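Local coordinates for uncharacterized conserved protein YiiM (Geobacillus stearothermophilus, PDB 5YHH) that is a hydroxylaminopurine resistance protein of the MOSC family that probably binds a molybdenum cofactor at a putative catalytic site, at residues R82-T85 against A86-G90; L96-E100 against D101-L105; I108-G112 against T113-Q117. All coordinates share one frame; numbering follows the deposited sequence.

Contact 1 (R82-T85 against A86-G90)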
ATOM      1  N   ARG A  82      17.819  13.924   3.801  1.00 32.59           N
ATOM      2  CA  ARG A  82      17.564  13.569   5.187  1.00 32.77           C
ATOM      3  C   ARG A  82      17.179  12.090   5.201  1.00 30.70           C
ATOM      4  O   ARG A  82      16.786  11.563   4.159  1.00 29.62           O
ATOM      5  CB  ARG A  82      16.414  14.419   5.722  1.00 32.90           C
ATOM      6  CG  ARG A  82      15.092  14.009   5.132  1.00 34.77           C
ATOM      7  CD  ARG A  82      13.927  14.680   5.820  1.00 38.07           C
ATOM      8  NE  ARG A  82      13.854  16.103   5.491  1.00 38.99           N
ATOM      9  CZ  ARG A  82      12.824  16.884   5.836  1.00 40.45           C
ATOM     10  NH1 ARG A  82      11.810  16.388   6.563  1.00 36.53           N
ATOM     11  NH2 ARG A  82      12.822  18.159   5.477  1.00 39.47           N
ATOM     12  N   PRO A  83      17.253  11.435   6.373  1.00 30.45           N
ATOM     13  CA  PRO A  83      16.943   9.999   6.397  1.00 29.20           C
ATOM     14  C   PRO A  83      15.474   9.653   6.212  1.00 28.11           C
ATOM     15  O   PRO A  83      14.609  10.415   6.671  1.00 26.50           O
ATOM     16  CB  PRO A  83      17.377   9.534   7.802  1.00 29.92           C
ATOM     17  CG  PRO A  83      18.026  10.685   8.451  1.00 32.83           C
ATOM     18  CD  PRO A  83      17.815  11.929   7.643  1.00 30.90           C
ATOM     19  N   PHE A  84      15.214   8.499   5.588  1.00 26.34           N
ATOM     20  CA  PHE A  84      13.881   7.891   5.570  1.00 25.26           C
ATOM     21  C   PHE A  84      14.080   6.421   5.852  1.00 25.95           C
ATOM     22  O   PHE A  84      14.772   5.730   5.075  1.00 26.50           O
ATOM     23  CB  PHE A  84      13.208   8.070   4.209  1.00 25.52           C
ATOM     24  CG  PHE A  84      12.750   9.502   3.913  1.00 25.10           C
ATOM     25  CD1 PHE A  84      13.634  10.466   3.516  1.00 28.03           C
ATOM     26  CD2 PHE A  84      11.415   9.831   3.961  1.00 26.57           C
ATOM     27  CE1 PHE A  84      13.223  11.736   3.244  1.00 29.31           C
ATOM     28  CE2 PHE A  84      11.008  11.134   3.687  1.00 30.26           C
ATOM     29  CZ  PHE A  84      11.902  12.070   3.327  1.00 27.79           C
ATOM     30  N   THR A  85      13.563   5.959   6.996  1.00 25.21           N
ATOM     31  CA  THR A  85      13.719   4.576   7.441  1.00 25.57           C
ATOM     32  C   THR A  85      12.320   4.046   7.728  1.00 24.83           C
ATOM     33  O   THR A  85      11.299   4.754   7.556  1.00 21.79           O
ATOM     34  CB  THR A  85      14.649   4.505   8.683  1.00 27.08           C
ATOM     35  OG1 THR A  85      14.101   5.346   9.706  1.00 26.06           O
ATOM     36  CG2 THR A  85      16.064   5.030   8.330  1.00 28.48           C
ATOM     37  N   ALA A  86      12.275   2.794   8.130  1.00 24.16           N
ATOM     38  CA  ALA A  86      11.048   2.069   8.255  1.00 24.35           C
ATOM     39  C   ALA A  86      10.016   2.851   9.065  1.00 24.02           C
ATOM     40  O   ALA A  86      10.298   3.378  10.135  1.00 24.35           O
ATOM     41  CB  ALA A  86      11.345   0.645   8.879  1.00 25.12           C
ATOM     42  N   GLY A  87       8.816   2.966   8.518  1.00 23.78           N
ATOM     43  CA  GLY A  87       7.725   3.700   9.178  1.00 24.95           C
ATOM     44  C   GLY A  87       7.545   5.116   8.629  1.00 25.33           C
ATOM     45  O   GLY A  87       6.551   5.800   8.894  1.00 25.63           O
ATOM     46  N   ALA A  88       8.491   5.541   7.814  1.00 25.07           N
ATOM     47  CA  ALA A  88       8.522   6.915   7.324  1.00 25.59           C
ATOM     48  C   ALA A  88       7.269   7.266   6.501  1.00 26.07           C
ATOM     49  O   ALA A  88       6.855   8.435   6.473  1.00 26.53           O
ATOM     50  CB  ALA A  88       9.832   7.138   6.517  1.00 25.42           C
ATOM     51  N   PHE A  89       6.666   6.282   5.821  1.00 24.98           N
ATOM     52  CA  PHE A  89       5.427   6.541   5.039  1.00 25.11           C
ATOM     53  C   PHE A  89       4.151   6.106   5.710  1.00 25.38           C
ATOM     54  O   PHE A  89       3.069   6.063   5.093  1.00 25.31           O
ATOM     55  CB  PHE A  89       5.548   6.015   3.598  1.00 25.38           C
ATOM     56  CG  PHE A  89       6.444   6.901   2.746  1.00 27.65           C
ATOM     57  CD1 PHE A  89       7.730   7.173   3.134  1.00 32.28           C
ATOM     58  CD2 PHE A  89       5.962   7.521   1.611  1.00 28.75           C
ATOM     59  CE1 PHE A  89       8.517   8.072   2.394  1.00 34.10           C
ATOM     60  CE2 PHE A  89       6.774   8.389   0.874  1.00 30.51           C
ATOM     61  CZ  PHE A  89       8.023   8.653   1.272  1.00 30.67           C
ATOM     62  N   GLY A  90       4.257   5.893   7.018  1.00 25.76           N
ATOM     63  CA  GLY A  90       3.137   5.472   7.829  1.00 26.00           C
ATOM     64  C   GLY A  90       2.752   4.047   7.532  1.00 25.41           C
ATOM     65  O   GLY A  90       1.669   3.634   7.886  1.00 26.13           O
TER
HETATM   66  O   HOH W   1      12.804   3.594  11.221  1.00 28.31           O
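Phe84 and Phe89 both carry the ring beside their own backbone N, with CG opposite the carbonyl carbon (chi1 -72° and -74°), and meet across the turn. The two side chains slant across one another. CD2 of Phe84 lies 3.7 Å from CE1 of Phe89, near the plane of the Phe89 ring and at its edge. The methyl of Ala88 fills in next to this pair, with its CB 4.0 Å from Phe84 CD2. The backbone doubles back to make these contacts possible. A type II beta turn runs from Thr85 to Ala88 and is closed by Ala88 N donating to Thr85 O at 2.9 Å. Gly87 takes the third position, where the positive phi of this turn type is needed. A type I turn follows at once from Gly87 to Gly90, with Gly90 N bonded to Gly87 O at 3.0 Å. A water bridges the first turn, lying 2.7 Å from Thr85 OG1 and donating to Ala86 O, also at 2.7 Å. This is the loop of the MOSC domain between helix 71-80 and strand 93-96. Around it, Glu91 accepts from Gly87 N through OE2 and from Phe89 N through OE1, while Tyr68 stacks on Phe89. The chemistry is divided. The two rings and the Ala88 methyl form a buried apolar side, and the rings pack on Phe73 of helix 71-80. The Thr85 hydroxyl works through water on an exposed side. The shape of the loop rests on backbone bonds within successive turns, on the Glu91 carboxylate that grips two amides of the second turn, and on the aromatic edge contact, with no direct side-chain hydrogen bond across the contact.

Contact 2 (L96-E100 against D101-L105)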
ATOM      1  N   LEU A  96      10.722  -5.359   1.304  1.00 26.08           N
ATOM      2  CA  LEU A  96      11.926  -5.480   0.476  1.00 27.95           C
ATOM      3  C   LEU A  96      11.630  -6.452  -0.681  1.00 28.65           C
ATOM      4  O   LEU A  96      10.982  -7.491  -0.481  1.00 28.41           O
ATOM      5  CB  LEU A  96      13.102  -5.972   1.326  1.00 28.81           C
ATOM      6  CG  LEU A  96      14.429  -6.101   0.617  1.00 32.62           C
ATOM      7  CD1 LEU A  96      15.025  -4.677   0.331  1.00 31.88           C
ATOM      8  CD2 LEU A  96      15.383  -6.953   1.493  1.00 36.40           C
ATOM      9  N   GLY A  97      12.079  -6.105  -1.887  1.00 29.72           N
ATOM     10  CA  GLY A  97      11.907  -6.950  -3.067  1.00 30.89           C
ATOM     11  C   GLY A  97      10.580  -6.882  -3.799  1.00 31.63           C
ATOM     12  O   GLY A  97      10.340  -7.683  -4.702  1.00 33.15           O
ATOM     13  N   LEU A  98       9.687  -5.974  -3.404  1.00 31.16           N
ATOM     14  CA  LEU A  98       8.367  -5.847  -4.042  1.00 32.04           C
ATOM     15  C   LEU A  98       8.072  -4.376  -4.275  1.00 31.00           C
ATOM     16  O   LEU A  98       7.760  -3.647  -3.321  1.00 30.45           O
ATOM     17  CB  LEU A  98       7.276  -6.468  -3.170  1.00 32.32           C
ATOM     18  CG  LEU A  98       7.300  -8.008  -3.008  1.00 37.35           C
ATOM     19  CD1 LEU A  98       6.777  -8.439  -1.661  1.00 40.64           C
ATOM     20  CD2 LEU A  98       6.507  -8.714  -4.112  1.00 42.56           C
ATOM     21  N   THR A  99       8.226  -3.943  -5.526  1.00 30.56           N
ATOM     22  CA  THR A  99       7.891  -2.583  -5.931  1.00 30.20           C
ATOM     23  C   THR A  99       6.584  -2.553  -6.762  1.00 29.73           C
ATOM     24  O   THR A  99       6.043  -3.602  -7.149  1.00 30.24           O
ATOM     25  CB  THR A  99       9.009  -1.951  -6.767  1.00 30.57           C
ATOM     26  OG1 THR A  99       9.100  -2.673  -7.990  1.00 34.46           O
ATOM     27  CG2 THR A  99      10.357  -1.957  -6.035  1.00 32.18           C
ATOM     28  N   GLU A 100       6.098  -1.348  -7.047  1.00 28.69           N
ATOM     29  CA  GLU A 100       4.817  -1.145  -7.743  1.00 28.05           C
ATOM     30  C   GLU A 100       4.814  -1.725  -9.170  1.00 30.29           C
ATOM     31  O   GLU A 100       3.760  -2.022  -9.717  1.00 29.77           O
ATOM     32  CB  GLU A 100       4.469   0.349  -7.792  1.00 27.99           C
ATOM     33  CG  GLU A 100       4.249   0.998  -6.413  1.00 25.77           C
ATOM     34  CD  GLU A 100       5.563   1.445  -5.727  1.00 26.67           C
ATOM     35  OE1 GLU A 100       6.672   1.131  -6.258  1.00 26.10           O
ATOM     36  OE2 GLU A 100       5.489   2.083  -4.646  1.00 24.74           O
ATOM     37  N   ASP A 101       5.994  -1.896  -9.770  1.00 32.07           N
ATOM     38  CA  ASP A 101       6.120  -2.463 -11.118  1.00 35.61           C
ATOM     39  C   ASP A 101       5.955  -3.980 -11.124  1.00 35.98           C
ATOM     40  O   ASP A 101       5.591  -4.552 -12.141  1.00 37.43           O
ATOM     41  CB  ASP A 101       7.500  -2.159 -11.740  1.00 37.58           C
ATOM     42  CG  ASP A 101       7.666  -0.715 -12.144  1.00 42.11           C
ATOM     43  OD1 ASP A 101       6.751  -0.107 -12.749  1.00 48.56           O
ATOM     44  OD2 ASP A 101       8.770  -0.199 -11.883  1.00 48.47           O
ATOM     45  N   ASP A 102       6.246  -4.623  -9.995  1.00 35.47           N
ATOM     46  CA  ASP A 102       6.264  -6.084  -9.892  1.00 36.58           C
ATOM     47  C   ASP A 102       5.019  -6.634  -9.190  1.00 35.01           C
ATOM     48  O   ASP A 102       4.733  -7.812  -9.331  1.00 36.43           O
ATOM     49  CB  ASP A 102       7.429  -6.546  -9.037  1.00 36.92           C
ATOM     50  CG  ASP A 102       8.777  -6.086  -9.564  1.00 44.20           C
ATOM     51  OD1 ASP A 102       8.968  -6.057 -10.819  1.00 48.36           O
ATOM     52  OD2 ASP A 102       9.626  -5.737  -8.690  1.00 48.93           O
ATOM     53  N   VAL A 103       4.337  -5.818  -8.396  1.00 31.40           N
ATOM     54  CA  VAL A 103       3.181  -6.280  -7.633  1.00 30.06           C
ATOM     55  C   VAL A 103       1.915  -5.982  -8.439  1.00 30.21           C
ATOM     56  O   VAL A 103       1.747  -4.874  -8.977  1.00 28.37           O
ATOM     57  CB  VAL A 103       3.131  -5.574  -6.276  1.00 28.60           C
ATOM     58  CG1 VAL A 103       1.820  -5.882  -5.524  1.00 26.84           C
ATOM     59  CG2 VAL A 103       4.345  -5.944  -5.458  1.00 31.96           C
ATOM     60  N   CYS A 104       1.022  -6.965  -8.501  1.00 30.11           N
ATOM     61  CA  CYS A 104      -0.202  -6.851  -9.284  1.00 31.57           C
ATOM     62  C   CYS A 104      -1.450  -6.887  -8.429  1.00 30.69           C
ATOM     63  O   CYS A 104      -1.491  -7.527  -7.381  1.00 31.06           O
ATOM     64  CB  CYS A 104      -0.275  -7.967 -10.334  1.00 32.78           C
ATOM     65  SG  CYS A 104       0.975  -7.775 -11.620  1.00 36.34           S
ATOM     66  N   LEU A 105      -2.478  -6.217  -8.907  1.00 30.94           N
ATOM     67  CA  LEU A 105      -3.772  -6.238  -8.265  1.00 30.90           C
ATOM     68  C   LEU A 105      -4.213  -7.695  -8.224  1.00 31.87           C
ATOM     69  O   LEU A 105      -4.069  -8.415  -9.213  1.00 33.49           O
ATOM     70  CB  LEU A 105      -4.746  -5.400  -9.072  1.00 31.67           C
ATOM     71  CG  LEU A 105      -6.204  -5.382  -8.600  1.00 32.25           C
ATOM     72  CD1 LEU A 105      -6.317  -4.798  -7.174  1.00 29.29           C
ATOM     73  CD2 LEU A 105      -6.975  -4.572  -9.637  1.00 33.78           C
TER
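Leu98 and Val103 make the tightly packed side of this contact. CG2 of Val103 lies 3.8 Å from Leu98 CB and 3.8 Å from Leu98 CD2, and the two side chains cross at about a right angle. In Val103, CG1 points opposite the backbone N (chi1 172°), which puts CG2 beside the N, where it meets Leu98. The same CG2 also rests 3.4 Å from Thr99 O. Both residues are buried, and Tyr109 of strand 108-111 touches each. Thr99 O is gripped by two amides. Val103 N donates to Thr99 O at 3.1 Å, almost head-on to the carbonyl. Asp102 N donates to Thr99 O at 3.0 Å from well above the carbonyl plane. Together they wind Thr99 to Val103 into a single helix-like turn, too short to count as a regular helix. This turn belongs to the connection between strands 93-96 and 108-111 of the MOSC domain. It also meets the C-terminal three-helix domain. Backbone bonds pair Glu100 with Ala178 and Val103 with Ile177, at the start of helix 177-185. The opposite character appears at Asp101 and Asp102, which are exposed. There Thr99 OG1, lodged between its backbone N and carbonyl carbon (chi1 66°), gives a weak hydrogen bond to Asp102 OD2 at 3.2 Å. The two side chains slant across each other, and the bond lies on the side of the exposed Asp101 and Asp102. Thr99 N is buried close by with no partner in the model. The Glu100 carboxylate finds its partners outside the turn: OE1 bonds His72 NE2, and OE2 accepts from Gly148 N.

Contact 3 (I108-G112 against T113-Q117)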
ATOM      1  N   ILE A 108      -1.876 -12.783  -4.413  1.00 31.80           N
ATOM      2  CA  ILE A 108      -2.005 -13.346  -3.082  1.00 30.93           C
ATOM      3  C   ILE A 108      -0.643 -13.784  -2.572  1.00 31.05           C
ATOM      4  O   ILE A 108       0.102 -14.516  -3.273  1.00 31.88           O
ATOM      5  CB  ILE A 108      -3.003 -14.531  -3.091  1.00 32.53           C
ATOM      6  CG1 ILE A 108      -4.359 -14.034  -3.589  1.00 31.06           C
ATOM      7  CG2 ILE A 108      -3.110 -15.146  -1.694  1.00 33.50           C
ATOM      8  CD1 ILE A 108      -5.474 -15.112  -3.717  1.00 31.32           C
ATOM      9  N   TYR A 109      -0.313 -13.363  -1.352  1.00 29.79           N
ATOM     10  CA  TYR A 109       0.985 -13.699  -0.734  1.00 29.89           C
ATOM     11  C   TYR A 109       0.746 -14.409   0.599  1.00 30.96           C
ATOM     12  O   TYR A 109      -0.213 -14.094   1.318  1.00 30.34           O
ATOM     13  CB  TYR A 109       1.825 -12.456  -0.448  1.00 28.29           C
ATOM     14  CG  TYR A 109       2.238 -11.711  -1.700  1.00 29.25           C
ATOM     15  CD1 TYR A 109       1.390 -10.806  -2.287  1.00 29.28           C
ATOM     16  CD2 TYR A 109       3.490 -11.934  -2.295  1.00 30.15           C
ATOM     17  CE1 TYR A 109       1.769 -10.100  -3.443  1.00 30.06           C
ATOM     18  CE2 TYR A 109       3.869 -11.262  -3.466  1.00 30.22           C
ATOM     19  CZ  TYR A 109       2.991 -10.348  -4.038  1.00 31.47           C
ATOM     20  OH  TYR A 109       3.320  -9.665  -5.197  1.00 28.97           O
ATOM     21  N   VAL A 110       1.611 -15.369   0.914  1.00 32.27           N
ATOM     22  CA  VAL A 110       1.674 -15.913   2.265  1.00 33.76           C
ATOM     23  C   VAL A 110       2.672 -15.041   3.021  1.00 31.93           C
ATOM     24  O   VAL A 110       3.754 -14.727   2.517  1.00 31.75           O
ATOM     25  CB  VAL A 110       2.124 -17.386   2.314  1.00 35.12           C
ATOM     26  CG1 VAL A 110       2.294 -17.837   3.760  1.00 39.25           C
ATOM     27  CG2 VAL A 110       1.096 -18.299   1.679  1.00 39.88           C
ATOM     28  N   ALA A 111       2.302 -14.634   4.222  1.00 31.89           N
ATOM     29  CA  ALA A 111       3.185 -13.902   5.106  1.00 31.82           C
ATOM     30  C   ALA A 111       3.026 -14.456   6.489  1.00 32.85           C
ATOM     31  O   ALA A 111       1.965 -14.311   7.084  1.00 32.85           O
ATOM     32  CB  ALA A 111       2.819 -12.403   5.100  1.00 31.28           C
ATOM     33  N   GLY A 112       4.054 -15.123   7.013  1.00 34.18           N
ATOM     34  CA  GLY A 112       3.892 -15.821   8.292  1.00 35.49           C
ATOM     35  C   GLY A 112       2.819 -16.886   8.166  1.00 36.83           C
ATOM     36  O   GLY A 112       2.809 -17.622   7.185  1.00 37.28           O
ATOM     37  N   THR A 113       1.897 -16.946   9.128  1.00 36.80           N
ATOM     38  CA  THR A 113       0.738 -17.821   9.035  1.00 37.54           C
ATOM     39  C   THR A 113      -0.486 -17.120   8.355  1.00 36.31           C
ATOM     40  O   THR A 113      -1.589 -17.680   8.286  1.00 36.82           O
ATOM     41  CB  THR A 113       0.383 -18.341  10.440  1.00 38.86           C
ATOM     42  OG1 THR A 113       0.037 -17.236  11.300  1.00 36.19           O
ATOM     43  CG2 THR A 113       1.577 -19.095  11.043  1.00 41.05           C
ATOM     44  N   ALA A 114      -0.298 -15.909   7.848  1.00 33.99           N
ATOM     45  CA  ALA A 114      -1.383 -15.142   7.215  1.00 33.14           C
ATOM     46  C   ALA A 114      -1.400 -15.260   5.670  1.00 32.76           C
ATOM     47  O   ALA A 114      -0.393 -15.581   5.057  1.00 33.09           O
ATOM     48  CB  ALA A 114      -1.287 -13.640   7.636  1.00 32.35           C
ATOM     49  N   LEU A 115      -2.552 -14.963   5.061  1.00 32.38           N
ATOM     50  CA  LEU A 115      -2.681 -14.833   3.600  1.00 32.36           C
ATOM     51  C   LEU A 115      -3.263 -13.473   3.299  1.00 30.74           C
ATOM     52  O   LEU A 115      -4.310 -13.105   3.858  1.00 31.26           O
ATOM     53  CB  LEU A 115      -3.652 -15.828   2.999  1.00 34.78           C
ATOM     54  CG  LEU A 115      -3.174 -17.102   2.352  1.00 39.21           C
ATOM     55  CD1 LEU A 115      -4.405 -18.024   2.196  1.00 41.30           C
ATOM     56  CD2 LEU A 115      -2.480 -16.813   1.019  1.00 40.59           C
ATOM     57  N   VAL A 116      -2.618 -12.767   2.385  1.00 29.38           N
ATOM     58  CA  VAL A 116      -2.993 -11.406   2.047  1.00 28.37           C
ATOM     59  C   VAL A 116      -3.090 -11.230   0.528  1.00 28.52           C
ATOM     60  O   VAL A 116      -2.485 -11.976  -0.235  1.00 29.00           O
ATOM     61  CB  VAL A 116      -2.031 -10.385   2.660  1.00 27.49           C
ATOM     62  CG1 VAL A 116      -2.086 -10.418   4.195  1.00 27.32           C
ATOM     63  CG2 VAL A 116      -0.585 -10.573   2.151  1.00 26.65           C
ATOM     64  N   GLN A 117      -3.898 -10.257   0.110  1.00 27.69           N
ATOM     65  CA  GLN A 117      -4.146  -9.997  -1.302  1.00 27.40           C
ATOM     66  C   GLN A 117      -4.053  -8.507  -1.559  1.00 25.73           C
ATOM     67  O   GLN A 117      -4.652  -7.718  -0.825  1.00 24.79           O
ATOM     68  CB  GLN A 117      -5.547 -10.454  -1.717  1.00 29.19           C
ATOM     69  CG  GLN A 117      -5.820 -10.364  -3.233  1.00 30.40           C
ATOM     70  CD  GLN A 117      -7.183 -10.895  -3.631  1.00 33.71           C
ATOM     71  OE1 GLN A 117      -8.211 -10.525  -3.044  1.00 31.34           O
ATOM     72  NE2 GLN A 117      -7.209 -11.759  -4.650  1.00 32.93           N
TER
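Strands 108-111 and 114-117 run antiparallel, 4.7 Å apart at closest approach with 152° between their directions, and a type II' beta turn from Ala111 to Ala114 joins them into a hairpin with Tyr109-Val116 and Ala111-Ala114 as its hydrogen-bonded pairs. On one face stand Ile108, Val110, Leu115 and Gln117. Leu115 reaches across the strand gap with CD2, which lies 3.9 Å from CG2 of its direct partner Val110. The same methyl meets its diagonal neighbour more closely, with Ile108 CG2 3.2 Å from Leu115 CD2. That is tighter than normal carbon contact, and the chi1 of Leu115 (-99°) is off the usual staggered values, so the fine placing of this side chain is uncertain. The extended Gln117 chain slants across Ile108, with NE2 3.8 Å from Ile108 CG1. Its amide is held at both ends from outside, NE2 by Gly106 O and OE1 by Arg152. The other face carries Tyr109, Ala111, Ala114 and Val116. Val116 CG2 packs 4.0 Å from Tyr109 CB, and Phe151 of strand 149-153 touches both residues. At the tip, Gly112 supplies the positive phi (61°) of the first turn corner, and Thr113 OG1 bonds to Val158 N. Tyr109 N donates to Val116 O at 2.8 Å, and Val116 N to Tyr109 O at 2.9 Å. The hairpin is thus fixed mainly by three nearly straight backbone bonds and a more bent one, Ala114 N to Ala111 O, at the turn. Its Tyr109 and Val116 face adds a buried apolar layer. The Ile108 face is partly exposed, and there the Gln117 amide ties the strand to Arg152 of strand 149-153 and to Gly106 just before strand 108-111.

The three contacts follow one another along the chain, all within the MOSC domain. Contact 1 lies in the loop leading into strand 93-96, contact 2 begins at the end of that strand, and contact 3 is the hairpin that comes next. Their centres are about 19 Å apart for contacts 1 and 2, 15 Å for contacts 2 and 3, and 24 Å for contacts 1 and 3. Contacts 2 and 3 touch, with Leu98 CD2 3.5 Å from Tyr109 OH. Strands 93-96, 108-111 and 114-121 belong to one mixed sheet. Contact 1 shapes the way into it from helix 71-80, contact 2 joins strand 93-96 to strand 108-111 and meets helix 177-185, and contact 3 forms two adjacent strands.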